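Local coordinates for purine catabolism protein pucG (Bacillus subtilis, PDB 3ISL) that transfers the amino group of (S)-ureidoglycine to glyoxylate in purine catabolism, giving oxalurate and glycine with pyridoxal 5'-phosphate as cofactor, at residues M50-E55 and L282-G287; V89-Y94 and Y99-I104; F292-H297 and Y369-E374; A344-E349 and V376-A381. All blocks are in the same frame, centred on the assembly; numbering follows the deposited sequence.

Contact 1: M50-E55 and L282-G287; sequences MEMLRE and LVLEEG
Leu-284 reaches from helix 270-286 to helix 40-56 and lodges its two methyl groups between Met-52 and Glu-55, one helical turn apart. The purely apolar part is the meeting with Met-52: Leu-284 CD2 lies 3.7 Å from Met-52 CG, and CB of the same methionine is scarcely farther. Met-52 holds CG anti to its carbonyl carbon (chi1 -80°), and its side chain also packs on Val-280 and Arg-277; a long, flexible thioether suits a place where it must follow several neighbours. The second kind of contact is mixed. CD1 of Leu-284 sits 4.0 Å from Glu-55 CB, and the carboxylate swings past the leucine branch, Glu-55 OE2 standing 3.8 Å from Leu-284 CG. Because Glu-55 is exposed, its charge probably stays hydrated while its CB packs on the leucine. No charged pair joins the segments; within 50-55, Arg-54 NH1 makes a weak hydrogen bond to Glu-51 OE1 (3.1 Å) as part of a salt bridge. The torsions of Leu-284 are poorly staggered (chi2 7°), which leaves the exact placing of its methyls doubtful. With no hydrogen bond or salt bridge between the segments, the contact rests on the apolar packing of Leu-284.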
loop_
_atom_site.group_PDB
_atom_site.type_symbol
_atom_site.label_atom_id
_atom_site.label_comp_id
_atom_site.label_asym_id
_atom_site.label_seq_id
_atom_site.Cartn_x
_atom_site.Cartn_y
_atom_site.Cartn_z
ATOM N N MET A 50 4.610 -13.690 9.900
ATOM C CA MET A 50 3.771 -13.547 11.087
ATOM C C MET A 50 4.518 -14.018 12.359
ATOM O O MET A 50 4.498 -13.312 13.364
ATOM C CB MET A 50 2.403 -14.264 10.938
ATOM C CG MET A 50 1.427 -13.854 9.745
ATOM S SD MET A 50 -0.005 -14.884 9.999
ATOM C CE MET A 50 -0.827 -15.013 8.421
ATOM N N GLU A 51 5.231 -15.158 12.329
ATOM C CA GLU A 51 6.062 -15.553 13.463
ATOM C C GLU A 51 7.105 -14.491 13.817
ATOM O O GLU A 51 7.443 -14.298 14.952
ATOM C CB GLU A 51 6.814 -16.886 13.204
ATOM C CG GLU A 51 5.914 -18.173 13.220
ATOM C CD GLU A 51 5.426 -18.645 14.667
ATOM O OE1 GLU A 51 5.378 -17.850 15.705
ATOM O OE2 GLU A 51 5.081 -19.869 14.748
ATOM N N MET A 52 7.730 -13.907 12.818
ATOM C CA MET A 52 8.805 -12.954 13.073
ATOM C C MET A 52 8.220 -11.670 13.655
ATOM O O MET A 52 8.846 -11.007 14.505
ATOM C CB MET A 52 9.603 -12.661 11.766
ATOM C CG MET A 52 10.631 -13.780 11.465
ATOM S SD MET A 52 11.800 -13.347 10.109
ATOM C CE MET A 52 10.727 -12.953 8.749
ATOM N N LEU A 53 7.023 -11.304 13.181
ATOM C CA LEU A 53 6.339 -10.111 13.731
ATOM C C LEU A 53 5.954 -10.344 15.201
ATOM O O LEU A 53 6.046 -9.435 16.004
ATOM C CB LEU A 53 5.093 -9.686 12.934
ATOM C CG LEU A 53 5.433 -9.212 11.508
ATOM C CD1 LEU A 53 4.122 -8.829 10.806
ATOM C CD2 LEU A 53 6.403 -8.021 11.527
ATOM N N ARG A 54 5.602 -11.578 15.565
ATOM C CA ARG A 54 5.377 -11.884 17.009
ATOM C C ARG A 54 6.606 -11.526 17.834
ATOM O O ARG A 54 6.481 -10.851 18.862
ATOM C CB ARG A 54 4.963 -13.345 17.208
ATOM C CG ARG A 54 3.656 -13.724 16.456
ATOM C CD ARG A 54 3.147 -15.162 16.782
ATOM N NE ARG A 54 1.907 -15.301 16.058
ATOM C CZ ARG A 54 1.778 -15.960 14.914
ATOM N NH1 ARG A 54 2.798 -16.612 14.394
ATOM N NH2 ARG A 54 0.627 -15.971 14.276
ATOM N N GLU A 55 7.804 -11.886 17.348
ATOM C CA GLU A 55 9.049 -11.607 18.063
ATOM C C GLU A 55 9.390 -10.133 18.093
ATOM O O GLU A 55 9.808 -9.640 19.139
ATOM C CB GLU A 55 10.280 -12.344 17.464
ATOM C CG GLU A 55 10.287 -13.789 17.687
ATOM C CD GLU A 55 11.588 -14.404 17.185
ATOM O OE1 GLU A 55 11.446 -15.309 16.357
ATOM O OE2 GLU A 55 12.730 -13.968 17.579
ATOM N N LEU A 282 16.429 -9.340 9.362
ATOM C CA LEU A 282 17.665 -8.652 9.710
ATOM C C LEU A 282 17.621 -8.074 11.082
ATOM O O LEU A 282 18.660 -8.090 11.805
ATOM C CB LEU A 282 18.076 -7.558 8.721
ATOM C CG LEU A 282 18.335 -8.040 7.296
ATOM C CD1 LEU A 282 18.919 -6.913 6.420
ATOM C CD2 LEU A 282 19.205 -9.279 7.196
ATOM N N VAL A 283 16.460 -7.563 11.477
ATOM C CA VAL A 283 16.391 -7.111 12.867
ATOM C C VAL A 283 16.606 -8.226 13.873
ATOM O O VAL A 283 17.322 -8.073 14.832
ATOM C CB VAL A 283 15.236 -6.108 13.223
ATOM C CG1 VAL A 283 14.517 -5.543 12.064
ATOM C CG2 VAL A 283 14.501 -6.316 14.638
ATOM N N LEU A 284 16.001 -9.347 13.610
ATOM C CA LEU A 284 16.105 -10.484 14.506
ATOM C C LEU A 284 17.501 -11.100 14.482
ATOM O O LEU A 284 17.882 -11.705 15.443
ATOM C CB LEU A 284 15.027 -11.510 14.113
ATOM C CG LEU A 284 13.680 -11.485 14.858
ATOM C CD1 LEU A 284 13.306 -10.329 15.914
ATOM C CD2 LEU A 284 12.546 -11.823 13.996
ATOM N N GLU A 285 18.252 -10.980 13.375
ATOM C CA GLU A 285 19.585 -11.518 13.342
ATOM C C GLU A 285 20.500 -10.646 14.165
ATOM O O GLU A 285 21.396 -11.163 14.826
ATOM C CB GLU A 285 20.144 -11.685 11.939
ATOM C CG GLU A 285 19.301 -12.640 11.066
ATOM C CD GLU A 285 19.939 -12.987 9.702
ATOM O OE1 GLU A 285 20.877 -12.269 9.290
ATOM O OE2 GLU A 285 19.498 -14.012 9.064
ATOM N N GLU A 286 20.266 -9.326 14.115
ATOM C CA GLU A 286 20.956 -8.411 14.968
ATOM C C GLU A 286 20.677 -8.705 16.451
ATOM O O GLU A 286 21.602 -8.743 17.300
ATOM C CB GLU A 286 20.626 -6.948 14.607
ATOM C CG GLU A 286 21.545 -5.955 15.437
ATOM C CD GLU A 286 21.426 -4.492 15.027
ATOM O OE1 GLU A 286 20.552 -4.176 14.188
ATOM O OE2 GLU A 286 22.228 -3.613 15.511
ATOM N N GLY A 287 19.414 -8.967 16.779
ATOM C CA GLY A 287 19.071 -9.085 18.173
ATOM C C GLY A 287 18.392 -7.787 18.566
ATOM O O GLY A 287 18.972 -6.671 18.398
#

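Contact 2: V89-Y94 and Y99-I104; sequences VLIPIY and YLLTEI
Ile-93 lays its CG2 methyl on the ring of Tyr-99, a CH-pi contact with the carbon 3.6 Å from the ring centroid and 17° off the normal. The isoleucine torsions explain this: CG1 is anti to the carbonyl carbon, which leaves CG2 to rest on the ring, and the extended chi2 carries CD1 to Thr-102 CG2. The tyrosine's CB starts off pointing away from the strand, but the ring folds back to offer a flat surface, while its hydroxyl bonds to Glu-116.

Thr-102 divides its two branches between different tasks. With chi1 at 77°, OG1 is held between the backbone N and the carbonyl carbon and donates to Tyr-99 O at 3.2 Å, on the same face of that carbonyl as Glu-103 N. CG2 is thereby turned to the strand, where it meets Ile-91 CD1 at a tight 3.5 Å. Its approach to Ile-93 CD1 is tighter still, so short that the precise value is doubtful. A threonine thus satisfies its hydroxyl within the helix and still presents a methyl. Beyond it, Ile-91 CG2 touches Leu-101 CB at 3.9 Å; beta-branched isoleucines suit the strand and fill this buried layer.

Strand 88-93 and helix 96-107 run nearly antiparallel (158°) as the first two elements of a beta-alpha-beta unit. The third, strand 111-116, pairs beside the first and adds Val-112 and Met-114 to the layer. Helix 71-82 packs against Leu-101 and Ile-104, and strand 139-143 flanks the other edge of strand 88-93.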
loop_
_atom_site.group_PDB
_atom_site.type_symbol
_atom_site.label_atom_id
_atom_site.label_comp_id
_atom_site.label_asym_id
_atom_site.label_seq_id
_atom_site.Cartn_x
_atom_site.Cartn_y
_atom_site.Cartn_z
ATOM N N VAL A 89 -13.442 7.422 23.250
ATOM C CA VAL A 89 -12.054 7.167 22.915
ATOM C C VAL A 89 -11.207 8.276 23.534
ATOM O O VAL A 89 -11.372 9.454 23.223
ATOM C CB VAL A 89 -11.844 7.119 21.357
ATOM C CG1 VAL A 89 -10.335 6.948 20.992
ATOM C CG2 VAL A 89 -12.746 6.012 20.653
ATOM N N LEU A 90 -10.291 7.873 24.407
ATOM C CA LEU A 90 -9.416 8.795 25.111
ATOM C C LEU A 90 -8.089 8.856 24.329
ATOM O O LEU A 90 -7.451 7.846 24.128
ATOM C CB LEU A 90 -9.075 8.249 26.491
ATOM C CG LEU A 90 -8.769 9.193 27.666
ATOM C CD1 LEU A 90 -7.710 8.624 28.614
ATOM C CD2 LEU A 90 -8.622 10.716 27.443
ATOM N N ILE A 91 -7.653 10.043 23.974
ATOM C CA ILE A 91 -6.416 10.167 23.228
ATOM C C ILE A 91 -5.555 11.218 23.920
ATOM O O ILE A 91 -5.829 12.405 23.814
ATOM C CB ILE A 91 -6.685 10.568 21.774
ATOM C CG1 ILE A 91 -7.784 9.662 21.183
ATOM C CG2 ILE A 91 -5.364 10.484 20.933
ATOM C CD1 ILE A 91 -8.207 9.973 19.725
ATOM N N PRO A 92 -4.511 10.784 24.611
ATOM C CA PRO A 92 -3.613 11.788 25.168
ATOM C C PRO A 92 -2.630 12.179 24.074
ATOM O O PRO A 92 -1.906 11.340 23.593
ATOM C CB PRO A 92 -2.889 11.052 26.334
ATOM C CG PRO A 92 -3.531 9.701 26.463
ATOM C CD PRO A 92 -4.160 9.425 25.044
ATOM N N ILE A 93 -2.581 13.466 23.752
ATOM C CA ILE A 93 -1.837 14.016 22.639
ATOM C C ILE A 93 -0.661 14.876 23.084
ATOM O O ILE A 93 -0.829 15.844 23.825
ATOM C CB ILE A 93 -2.782 14.863 21.820
ATOM C CG1 ILE A 93 -3.849 13.958 21.162
ATOM C CG2 ILE A 93 -2.019 15.673 20.712
ATOM C CD1 ILE A 93 -5.109 14.808 20.805
ATOM N N TYR A 94 0.550 14.505 22.669
ATOM C CA TYR A 94 1.720 15.331 23.046
ATOM C C TYR A 94 2.549 15.713 21.800
ATOM O O TYR A 94 3.658 16.275 21.891
ATOM C CB TYR A 94 2.556 14.631 24.126
ATOM C CG TYR A 94 3.064 13.261 23.734
ATOM C CD1 TYR A 94 2.232 12.124 23.794
ATOM C CD2 TYR A 94 4.359 13.108 23.243
ATOM C CE1 TYR A 94 2.716 10.907 23.416
ATOM C CE2 TYR A 94 4.849 11.903 22.867
ATOM C CZ TYR A 94 4.054 10.807 22.960
ATOM O OH TYR A 94 4.593 9.636 22.522
ATOM N N TYR A 99 -2.870 14.026 17.023
ATOM C CA TYR A 99 -3.970 14.604 16.226
ATOM C C TYR A 99 -4.410 13.767 15.030
ATOM O O TYR A 99 -5.579 13.820 14.641
ATOM C CB TYR A 99 -3.589 15.997 15.754
ATOM C CG TYR A 99 -3.415 16.920 16.947
ATOM C CD1 TYR A 99 -4.494 17.221 17.771
ATOM C CD2 TYR A 99 -2.183 17.495 17.234
ATOM C CE1 TYR A 99 -4.350 18.056 18.875
ATOM C CE2 TYR A 99 -2.036 18.339 18.336
ATOM C CZ TYR A 99 -3.120 18.605 19.159
ATOM O OH TYR A 99 -2.973 19.433 20.264
ATOM N N LEU A 100 -3.506 12.986 14.446
ATOM C CA LEU A 100 -3.980 12.058 13.452
ATOM C C LEU A 100 -4.880 10.981 14.078
ATOM O O LEU A 100 -5.876 10.583 13.500
ATOM C CB LEU A 100 -2.778 11.370 12.787
ATOM C CG LEU A 100 -2.909 10.298 11.726
ATOM C CD1 LEU A 100 -3.593 10.828 10.459
ATOM C CD2 LEU A 100 -1.419 9.733 11.437
ATOM N N LEU A 101 -4.516 10.484 15.258
ATOM C CA LEU A 101 -5.371 9.513 15.912
ATOM C C LEU A 101 -6.760 10.122 16.146
ATOM O O LEU A 101 -7.752 9.422 15.986
ATOM C CB LEU A 101 -4.794 9.100 17.278
ATOM C CG LEU A 101 -3.467 8.345 17.294
ATOM C CD1 LEU A 101 -3.189 7.998 18.764
ATOM C CD2 LEU A 101 -3.475 7.099 16.382
ATOM N N THR A 102 -6.832 11.409 16.546
ATOM C CA THR A 102 -8.138 11.978 16.857
ATOM C C THR A 102 -8.968 12.160 15.573
ATOM O O THR A 102 -10.183 11.900 15.543
ATOM C CB THR A 102 -8.107 13.284 17.739
ATOM O OG1 THR A 102 -7.737 14.421 16.957
ATOM C CG2 THR A 102 -7.181 13.169 18.922
ATOM N N GLU A 103 -8.305 12.587 14.512
ATOM C CA GLU A 103 -8.931 12.660 13.183
ATOM C C GLU A 103 -9.619 11.366 12.750
ATOM O O GLU A 103 -10.790 11.360 12.378
ATOM C CB GLU A 103 -7.838 12.967 12.181
ATOM C CG GLU A 103 -7.592 14.377 11.976
ATOM C CD GLU A 103 -8.577 14.878 11.005
ATOM O OE1 GLU A 103 -8.949 14.018 10.169
ATOM O OE2 GLU A 103 -8.995 16.063 11.089
ATOM N N ILE A 104 -8.852 10.285 12.774
ATOM C CA ILE A 104 -9.327 8.961 12.407
ATOM C C ILE A 104 -10.503 8.530 13.293
ATOM O O ILE A 104 -11.564 8.118 12.789
ATOM C CB ILE A 104 -8.152 7.932 12.466
ATOM C CG1 ILE A 104 -7.174 8.165 11.303
ATOM C CG2 ILE A 104 -8.696 6.552 12.355
ATOM C CD1 ILE A 104 -5.756 7.693 11.554
#

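Contact 3: F292-H297 and Y369-E374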
loop_
_atom_site.group_PDB
_atom_site.type_symbol
_atom_site.label_atom_id
_atom_site.label_comp_id
_atom_site.label_asym_id
_atom_site.label_seq_id
_atom_site.Cartn_x
_atom_site.Cartn_y
_atom_site.Cartn_z
ATOM N N PHE A 292 18.652 -2.266 19.964
ATOM C CA PHE A 292 18.299 -1.032 20.725
ATOM C C PHE A 292 19.524 -0.325 21.287
ATOM O O PHE A 292 19.593 0.934 21.317
ATOM C CB PHE A 292 17.337 -1.296 21.902
ATOM C CG PHE A 292 16.072 -2.091 21.535
ATOM C CD1 PHE A 292 15.461 -1.969 20.272
ATOM C CD2 PHE A 292 15.495 -2.945 22.478
ATOM C CE1 PHE A 292 14.312 -2.712 19.937
ATOM C CE2 PHE A 292 14.330 -3.693 22.148
ATOM C CZ PHE A 292 13.728 -3.540 20.892
ATOM N N GLU A 293 20.476 -1.125 21.777
ATOM C CA GLU A 293 21.741 -0.584 22.301
ATOM C C GLU A 293 22.556 0.095 21.160
ATOM O O GLU A 293 23.148 1.171 21.349
ATOM C CB GLU A 293 22.571 -1.693 22.995
ATOM C CG GLU A 293 24.020 -1.266 23.214
ATOM C CD GLU A 293 24.108 -0.124 24.225
ATOM O OE1 GLU A 293 25.036 0.730 24.132
ATOM O OE2 GLU A 293 23.226 -0.085 25.128
ATOM N N ARG A 294 22.530 -0.501 19.967
ATOM C CA ARG A 294 23.207 0.101 18.826
ATOM C C ARG A 294 22.589 1.478 18.452
ATOM O O ARG A 294 23.274 2.397 18.045
ATOM C CB ARG A 294 23.130 -0.914 17.664
ATOM C CG ARG A 294 23.921 -0.560 16.382
ATOM C CD ARG A 294 23.058 0.065 15.323
ATOM N NE ARG A 294 22.127 -0.908 14.727
ATOM C CZ ARG A 294 21.376 -0.692 13.658
ATOM N NH1 ARG A 294 21.412 0.480 13.080
ATOM N NH2 ARG A 294 20.529 -1.668 13.229
ATOM N N HIS A 295 21.265 1.599 18.559
ATOM C CA HIS A 295 20.600 2.894 18.315
ATOM C C HIS A 295 21.047 3.917 19.405
ATOM O O HIS A 295 21.343 5.050 19.094
ATOM C CB HIS A 295 19.079 2.726 18.242
ATOM C CG HIS A 295 18.609 2.184 16.896
ATOM N ND1 HIS A 295 18.825 0.875 16.493
ATOM C CD2 HIS A 295 17.976 2.793 15.859
ATOM C CE1 HIS A 295 18.336 0.705 15.268
ATOM N NE2 HIS A 295 17.852 1.866 14.852
ATOM N N ARG A 296 21.082 3.507 20.653
ATOM C CA ARG A 296 21.654 4.375 21.694
ATOM C C ARG A 296 23.103 4.806 21.483
ATOM O O ARG A 296 23.503 6.001 21.711
ATOM C CB ARG A 296 21.525 3.687 23.032
ATOM C CG ARG A 296 20.034 3.679 23.497
ATOM C CD ARG A 296 19.943 3.352 24.992
ATOM N NE ARG A 296 20.526 2.032 25.292
ATOM C CZ ARG A 296 19.863 0.865 25.188
ATOM N NH1 ARG A 296 18.578 0.809 24.776
ATOM N NH2 ARG A 296 20.489 -0.258 25.507
ATOM N N HIS A 297 23.934 3.854 21.078
ATOM C CA HIS A 297 25.333 4.187 20.858
ATOM C C HIS A 297 25.474 5.393 19.848
ATOM O O HIS A 297 26.168 6.423 20.113
ATOM C CB HIS A 297 26.038 2.908 20.358
ATOM C CG HIS A 297 27.502 3.089 20.098
ATOM N ND1 HIS A 297 28.123 2.613 18.962
ATOM C CD2 HIS A 297 28.476 3.679 20.842
ATOM C CE1 HIS A 297 29.408 2.902 19.015
ATOM N NE2 HIS A 297 29.637 3.584 20.120
ATOM N N TYR A 369 18.971 1.333 9.199
ATOM C CA TYR A 369 20.234 1.237 8.454
ATOM C C TYR A 369 20.962 2.590 8.421
ATOM O O TYR A 369 22.169 2.631 8.255
ATOM C CB TYR A 369 19.962 0.779 7.020
ATOM C CG TYR A 369 21.268 0.461 6.305
ATOM C CD1 TYR A 369 22.011 -0.697 6.658
ATOM C CD2 TYR A 369 21.779 1.318 5.355
ATOM C CE1 TYR A 369 23.209 -0.988 6.053
ATOM C CE2 TYR A 369 23.019 1.040 4.740
ATOM C CZ TYR A 369 23.728 -0.105 5.112
ATOM O OH TYR A 369 24.930 -0.398 4.482
ATOM N N SER A 370 20.207 3.697 8.463
ATOM C CA SER A 370 20.758 5.069 8.597
ATOM C C SER A 370 21.482 5.340 9.942
ATOM O O SER A 370 22.303 6.324 10.097
ATOM C CB SER A 370 19.575 6.048 8.433
ATOM O OG SER A 370 19.262 6.225 7.029
ATOM N N CYS A 371 21.186 4.489 10.929
ATOM C CA CYS A 371 21.755 4.647 12.258
ATOM C C CYS A 371 23.113 3.936 12.242
ATOM O O CYS A 371 23.239 2.780 12.719
ATOM C CB CYS A 371 20.817 4.044 13.314
ATOM S SG CYS A 371 21.415 4.306 14.974
ATOM N N ARG A 372 24.117 4.587 11.641
ATOM C CA ARG A 372 25.417 3.939 11.532
ATOM C C ARG A 372 26.506 4.969 11.577
ATOM O O ARG A 372 26.295 6.146 11.252
ATOM C CB ARG A 372 25.524 2.992 10.307
ATOM C CG ARG A 372 25.735 3.727 8.932
ATOM C CD ARG A 372 25.659 2.661 7.781
ATOM N NE ARG A 372 25.987 3.282 6.497
ATOM C CZ ARG A 372 25.071 3.859 5.751
ATOM N NH1 ARG A 372 23.810 3.835 6.199
ATOM N NH2 ARG A 372 25.373 4.380 4.550
ATOM N N LYS A 373 27.687 4.547 12.032
ATOM C CA LYS A 373 28.735 5.531 12.303
ATOM C C LYS A 373 29.113 6.405 11.120
ATOM O O LYS A 373 29.336 7.593 11.305
ATOM C CB LYS A 373 29.960 4.852 12.833
ATOM C CG LYS A 373 30.896 4.265 11.774
ATOM C CD LYS A 373 32.021 3.436 12.506
ATOM C CE LYS A 373 32.824 4.398 13.337
ATOM N NZ LYS A 373 31.993 5.673 13.249
ATOM N N GLU A 374 29.124 5.858 9.903
ATOM C CA GLU A 374 29.480 6.641 8.718
ATOM C C GLU A 374 28.513 7.836 8.491
ATOM O O GLU A 374 28.951 8.963 8.132
ATOM C CB GLU A 374 29.534 5.750 7.439
ATOM C CG GLU A 374 30.668 4.674 7.494
ATOM C CD GLU A 374 30.172 3.329 8.062
ATOM O OE1 GLU A 374 29.152 3.260 8.797
ATOM O OE2 GLU A 374 30.805 2.325 7.753
#
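Arg-294 crosses to Cys-371 along a doubly bent chain. From CB, CG leaves anti to the backbone N (chi1 -173°); the turn at chi2 brings CD to 3.8 Å from Cys-371 O, and that at chi3 swings NE and the guanidinium round. NE hydrogen-bonds outside the segments. The His-295 ring, tilted to the guanidinium, sets CE1 3.6 Å above its plane, near the centre. At the tip NH1 donates to Cys-371 O at 3.0 Å; the oxygen lies near the guanidinium plane, but the bond is bent (N-H...O 138°). NH1 also bonds to Gly-368 O, and NH2 forms a salt bridge with Glu-286. An arginine suits the place because its planar head can tie a helix to two carbonyls and a carboxylate.

Cys-371 answers with its side chain. SG is carried over one face of the His-295 imidazole, 4.2 Å from the ring centroid, in a sulfur-aromatic contact that a small, polarisable thiol can make in a buried spot. The ring is fixed by Arg-291 O at ND1 and Gly-368 N at NE2, partners that call for a donor at the first and an acceptor at the second.

Cys-371 is the centre of an inverse gamma turn, and Arg-372 follows as N-cap of helix 373-389. The arrangement is a turn leading into a helix, pinned to helix 288-308 in the C-terminal part of a class-V, fold-type I aminotransferase.

Contact 4: A344-E349 and V376-A381; sequences AQFGIE and VLFVLA
A backbone bond from Ala-381 N to Leu-377 O, 3.0 Å long, closes the helical turn that carries Phe-378, which meets Phe-346 and Ile-348, and Val-379, which meets Ile-348. No hydrogen bond crosses; the contact is mainly apolar packing. Ile-348 CD1 stands over the centre of the Phe-378 ring, 3.8 Å from its centroid and only 5° off the normal, in a CH-pi contact. The same methyl also comes within 3.2 Å of Phe-378 O, a close fit. Phe-378 has CG anti to its backbone N (chi1 -167°), which swings the ring out from the helix to Ile-348 and Phe-346.

The setting is the junction where helix 335-346 gives way to strand 348-349, which pairs in parallel with strand 13-14 and so ties the N-terminal region to helix 373-389. Gly-347 makes the change of direction: first to leave the helix, it has phi at 68°, a value that favours glycine.

Phe-346, ending that helix, brings its ring up so that Phe-378 CE1 lies at its edge, near the ring plane, 3.6 Å from Phe-346 CD1. Where the contact is partly exposed, the two phenyl rings give each other large apolar surfaces; Ile-348 and Val-379 fill the buried part. There Ile-348 CG2 meets Val-379 CG2 at 3.8 Å, the side chains crossing at about a right angle, and Val-379 packs on Leu-302 of helix 288-308.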
loop_
_atom_site.group_PDB
_atom_site.type_symbol
_atom_site.label_atom_id
_atom_site.label_comp_id
_atom_site.label_asym_id
_atom_site.label_seq_id
_atom_site.Cartn_x
_atom_site.Cartn_y
_atom_site.Cartn_z
ATOM N N ALA A 344 21.483 19.817 -1.289
ATOM C CA ALA A 344 21.917 20.159 -2.657
ATOM C C ALA A 344 23.417 19.890 -2.790
ATOM O O ALA A 344 23.883 19.449 -3.833
ATOM C CB ALA A 344 21.593 21.690 -2.990
ATOM N N GLN A 345 24.181 20.077 -1.730
ATOM C CA GLN A 345 25.635 19.918 -1.905
ATOM C C GLN A 345 26.179 18.581 -1.426
ATOM O O GLN A 345 27.032 17.974 -2.090
ATOM C CB GLN A 345 26.388 21.051 -1.240
ATOM C CG GLN A 345 25.764 22.372 -1.614
ATOM C CD GLN A 345 26.094 22.864 -3.010
ATOM O OE1 GLN A 345 25.273 23.533 -3.638
ATOM N NE2 GLN A 345 27.301 22.601 -3.480
ATOM N N PHE A 346 25.744 18.163 -0.242
ATOM C CA PHE A 346 26.195 16.892 0.322
ATOM C C PHE A 346 25.281 15.727 0.067
ATOM O O PHE A 346 25.653 14.601 0.348
ATOM C CB PHE A 346 26.442 17.040 1.806
ATOM C CG PHE A 346 27.470 18.098 2.161
ATOM C CD1 PHE A 346 28.729 17.715 2.651
ATOM C CD2 PHE A 346 27.168 19.467 2.099
ATOM C CE1 PHE A 346 29.704 18.659 2.991
ATOM C CE2 PHE A 346 28.146 20.407 2.464
ATOM C CZ PHE A 346 29.416 19.987 2.928
ATOM N N GLY A 347 24.090 15.953 -0.482
ATOM C CA GLY A 347 23.158 14.842 -0.638
ATOM C C GLY A 347 22.677 14.363 0.733
ATOM O O GLY A 347 22.147 13.256 0.854
ATOM N N ILE A 348 22.902 15.165 1.773
ATOM C CA ILE A 348 22.485 14.783 3.140
ATOM C C ILE A 348 21.087 15.277 3.456
ATOM O O ILE A 348 20.797 16.453 3.235
ATOM C CB ILE A 348 23.434 15.406 4.193
ATOM C CG1 ILE A 348 24.812 14.727 4.095
ATOM C CG2 ILE A 348 22.821 15.303 5.613
ATOM C CD1 ILE A 348 25.895 15.471 5.027
ATOM N N GLU A 349 20.216 14.407 3.966
ATOM C CA GLU A 349 18.838 14.855 4.241
ATOM C C GLU A 349 18.550 14.857 5.721
ATOM O O GLU A 349 18.705 13.835 6.355
ATOM C CB GLU A 349 17.780 13.964 3.531
ATOM C CG GLU A 349 16.468 14.744 3.344
ATOM C CD GLU A 349 15.258 13.817 3.050
ATOM O OE1 GLU A 349 15.464 12.605 2.958
ATOM O OE2 GLU A 349 14.121 14.307 2.899
ATOM N N VAL A 376 26.424 9.109 10.834
ATOM C CA VAL A 376 26.529 10.024 11.935
ATOM C C VAL A 376 27.715 10.966 11.731
ATOM O O VAL A 376 27.607 12.152 11.893
ATOM C CB VAL A 376 26.646 9.272 13.267
ATOM C CG1 VAL A 376 27.191 10.218 14.308
ATOM C CG2 VAL A 376 25.243 8.804 13.678
ATOM N N LEU A 377 28.861 10.438 11.335
ATOM C CA LEU A 377 30.010 11.309 11.013
ATOM C C LEU A 377 29.726 12.279 9.841
ATOM O O LEU A 377 30.060 13.469 9.918
ATOM C CB LEU A 377 31.242 10.441 10.711
ATOM C CG LEU A 377 32.237 9.997 11.797
ATOM C CD1 LEU A 377 32.009 10.416 13.231
ATOM C CD2 LEU A 377 32.768 8.574 11.690
ATOM N N PHE A 378 29.117 11.801 8.760
ATOM C CA PHE A 378 28.903 12.672 7.594
ATOM C C PHE A 378 27.877 13.760 7.863
ATOM O O PHE A 378 28.020 14.889 7.376
ATOM C CB PHE A 378 28.510 11.815 6.376
ATOM C CG PHE A 378 28.549 12.536 5.008
ATOM C CD1 PHE A 378 29.400 13.620 4.740
ATOM C CD2 PHE A 378 27.744 12.053 3.938
ATOM C CE1 PHE A 378 29.407 14.220 3.438
ATOM C CE2 PHE A 378 27.775 12.655 2.642
ATOM C CZ PHE A 378 28.598 13.724 2.416
ATOM N N VAL A 379 26.834 13.444 8.623
ATOM C CA VAL A 379 25.815 14.437 8.878
ATOM C C VAL A 379 26.408 15.576 9.733
ATOM O O VAL A 379 26.063 16.770 9.537
ATOM C CB VAL A 379 24.512 13.837 9.504
ATOM C CG1 VAL A 379 24.732 13.549 11.005
ATOM C CG2 VAL A 379 23.311 14.825 9.308
ATOM N N LEU A 380 27.307 15.238 10.665
ATOM C CA LEU A 380 27.945 16.311 11.502
ATOM C C LEU A 380 28.917 17.119 10.633
ATOM O O LEU A 380 28.992 18.356 10.746
ATOM C CB LEU A 380 28.694 15.753 12.716
ATOM C CG LEU A 380 27.842 15.013 13.747
ATOM C CD1 LEU A 380 28.757 14.138 14.561
ATOM C CD2 LEU A 380 27.136 16.039 14.632
ATOM N N ALA A 381 29.661 16.435 9.771
ATOM C CA ALA A 381 30.611 17.163 8.915
ATOM C C ALA A 381 29.843 18.124 7.980
ATOM O O ALA A 381 30.176 19.272 7.893
ATOM C CB ALA A 381 31.455 16.213 8.129
#

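How the contacts relate
Contacts 1 and 3 touch directly: Glu-286 OE1 forms a salt bridge with Arg-294 NH2 at 2.7 Å, joining the consecutive helices 270-286 and 288-308. Contacts 3 and 4 share helix 373-389, their centres about 16 Å apart, and their segments alternate along the chain. Contact 2 is nested within the chain loop closed by contact 1, yet lies across the chain's centre, about 29 Å away between centres. Contacts 1, 2 and 4 lie away from the annotated sites, although the Leu-101 side chain of contact 2 comes within about 7 Å of a bound pyridoxal phosphate. The His-295 side chain of contact 3 is about 14 Å from one and about 9 Å from that of Lys-198, the cofactor-carrying lysine, not attached here.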